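Local coordinates for A rubisco-like protein (Burkholderia fungorum, PDB 3NWR) that is a rubisco-like protein classed as a lyase, related to the rubisco large chain, and probably catalyses a lyase-type reaction, at residues Q400-A403 with A404-G408. Sequence-based numbering, arbitrary orientation.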
ATOM      1  N   GLN A 400      24.969  -7.976 -27.880  1.00 13.56           N
ATOM      2  CA  GLN A 400      26.149  -7.319 -28.457  1.00 15.41           C
ATOM      3  C   GLN A 400      26.478  -6.015 -27.729  1.00 14.00           C
ATOM      4  O   GLN A 400      27.648  -5.708 -27.483  1.00 14.69           O
ATOM      5  CB  GLN A 400      25.937  -7.065 -29.947  1.00 14.71           C
ATOM      6  CG  GLN A 400      26.083  -8.322 -30.791  1.00 15.09           C
ATOM      7  CD  GLN A 400      25.605  -8.132 -32.217  1.00 15.22           C
ATOM      8  OE1 GLN A 400      24.969  -7.130 -32.546  1.00 16.23           O
ATOM      9  NE2 GLN A 400      25.900  -9.111 -33.075  1.00 17.07           N
ATOM     10  N   ALA A 401      25.448  -5.254 -27.362  1.00 13.55           N
ATOM     11  CA  ALA A 401      25.661  -4.050 -26.566  1.00 13.19           C
ATOM     12  C   ALA A 401      26.325  -4.390 -25.230  1.00 13.71           C
ATOM     13  O   ALA A 401      27.259  -3.716 -24.800  1.00 13.87           O
ATOM     14  CB  ALA A 401      24.345  -3.311 -26.340  1.00 14.01           C
ATOM     15  N   TRP A 402      25.832  -5.432 -24.562  1.00 13.43           N
ATOM     16  CA  TRP A 402      26.445  -5.851 -23.307  1.00 13.33           C
ATOM     17  C   TRP A 402      27.895  -6.312 -23.485  1.00 12.89           C
ATOM     18  O   TRP A 402      28.759  -5.949 -22.686  1.00 14.99           O
ATOM     19  CB  TRP A 402      25.583  -6.910 -22.598  1.00 14.29           C
ATOM     20  CG  TRP A 402      24.429  -6.251 -21.907  1.00 13.88           C
ATOM     21  CD1 TRP A 402      23.113  -6.294 -22.266  1.00 13.93           C
ATOM     22  CD2 TRP A 402      24.505  -5.397 -20.760  1.00 12.50           C
ATOM     23  NE1 TRP A 402      22.361  -5.527 -21.403  1.00 12.56           N
ATOM     24  CE2 TRP A 402      23.189  -4.971 -20.467  1.00 12.75           C
ATOM     25  CE3 TRP A 402      25.554  -4.966 -19.939  1.00 13.49           C
ATOM     26  CZ2 TRP A 402      22.900  -4.120 -19.404  1.00 14.10           C
ATOM     27  CZ3 TRP A 402      25.265  -4.114 -18.882  1.00 13.14           C
ATOM     28  CH2 TRP A 402      23.942  -3.712 -18.614  1.00 13.88           C
ATOM     29  N   ALA A 403      28.162  -7.086 -24.531  1.00 14.30           N
ATOM     30  CA  ALA A 403      29.532  -7.500 -24.828  1.00 16.02           C
ATOM     31  C   ALA A 403      30.445  -6.281 -25.012  1.00 15.64           C
ATOM     32  O   ALA A 403      31.568  -6.245 -24.501  1.00 16.59           O
ATOM     33  CB  ALA A 403      29.557  -8.386 -26.054  1.00 16.76           C
ATOM     34  N   ALA A 404      29.946  -5.277 -25.726  1.00 14.34           N
ATOM     35  CA  ALA A 404      30.710  -4.052 -25.960  1.00 13.67           C
ATOM     36  C   ALA A 404      31.063  -3.336 -24.662  1.00 14.76           C
ATOM     37  O   ALA A 404      32.223  -3.010 -24.403  1.00 15.68           O
ATOM     38  CB  ALA A 404      29.938  -3.120 -26.881  1.00 14.73           C
ATOM     39  N   VAL A 405      30.064  -3.085 -23.823  1.00 15.00           N
ATOM     40  CA  VAL A 405      30.340  -2.294 -22.624  1.00 15.45           C
ATOM     41  C   VAL A 405      31.232  -3.045 -21.643  1.00 14.82           C
ATOM     42  O   VAL A 405      32.062  -2.447 -20.961  1.00 16.76           O
ATOM     43  CB  VAL A 405      29.054  -1.757 -21.941  1.00 14.54           C
ATOM     44  CG1 VAL A 405      28.180  -1.061 -22.970  1.00 14.48           C
ATOM     45  CG2 VAL A 405      28.283  -2.880 -21.241  1.00 13.96           C
ATOM     46  N   GLN A 406      31.072  -4.359 -21.582  1.00 15.82           N
ATOM     47  CA  GLN A 406      31.900  -5.169 -20.698  1.00 17.93           C
ATOM     48  C   GLN A 406      33.354  -5.206 -21.174  1.00 19.06           C
ATOM     49  O   GLN A 406      34.270  -5.302 -20.357  1.00 21.12           O
ATOM     50  CB  GLN A 406      31.317  -6.579 -20.557  1.00 18.29           C
ATOM     51  CG  GLN A 406      29.975  -6.596 -19.826  1.00 16.13           C
ATOM     52  CD  GLN A 406      29.359  -7.984 -19.737  1.00 18.88           C
ATOM     53  OE1 GLN A 406      28.190  -8.176 -20.072  1.00 20.21           O
ATOM     54  NE2 GLN A 406      30.146  -8.956 -19.287  1.00 19.85           N
ATOM     55  N   ALA A 407      33.549  -5.106 -22.487  1.00 17.56           N
ATOM     56  CA  ALA A 407      34.892  -5.070 -23.070  1.00 20.00           C
ATOM     57  C   ALA A 407      35.458  -3.655 -23.053  1.00 21.89           C
ATOM     58  O   ALA A 407      36.642  -3.454 -23.312  1.00 24.00           O
ATOM     59  CB  ALA A 407      34.878  -5.621 -24.491  1.00 19.24           C
ATOM     60  N   GLY A 408      34.612  -2.673 -22.771  1.00 19.06           N
ATOM     61  CA  GLY A 408      35.061  -1.294 -22.676  1.00 21.13           C
ATOM     62  C   GLY A 408      35.043  -0.528 -23.983  1.00 20.96           C
ATOM     63  O   GLY A 408      35.595   0.571 -24.071  1.00 25.18           O
TER
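From Trp402 to Gln406, Ala401 to Val405, and likewise for the pairs Gln400–Ala404 and Ala403–Ala407, each carbonyl takes the N-H four residues on; the last of these bonds, Ala407 N to Ala403 O at 3.0 Å, is the most bent (142°). One turn apart on the buried side, Trp402 and Val405 meet obliquely: CG2 of Val405 lies 3.7 Å from CE3 of the indole and reaches CZ3 as well. That methyl sits between its own backbone N and carbonyl carbon (chi1 -51° for CG1), which turns it back toward Trp402, 3.4 Å from Trp402 O; CG1 rests at the same distance from Ala401 O. Gln406 runs back beside the same Trp402 carbonyl, its CG 3.2 Å from Trp402 O. With the chain extended beyond CG, OE1 comes to 3.8 Å from Trp402 CB, and amide and ring planes stand 64° apart. Gln406 NE2 is held by a hydrogen bond to Asp160 O, fixing which way the amide faces. Phe378 meets the indole edge-to-face, and Phe368 of helix 364-371 touches both Trp402 and Val405; Ala404 packs on Tyr414 of helix 411-414. The helix ends in a Schellman motif: Gly408, at positive phi, is the C' residue, its N-H bonding weakly to Val405 O while Thr409 N reaches back to Ala404 O. This is the C-terminal end of helix 391-407, which comes after strand 377-379 and the short helix 382-385 in the TIM-barrel catalytic domain of the rubisco family.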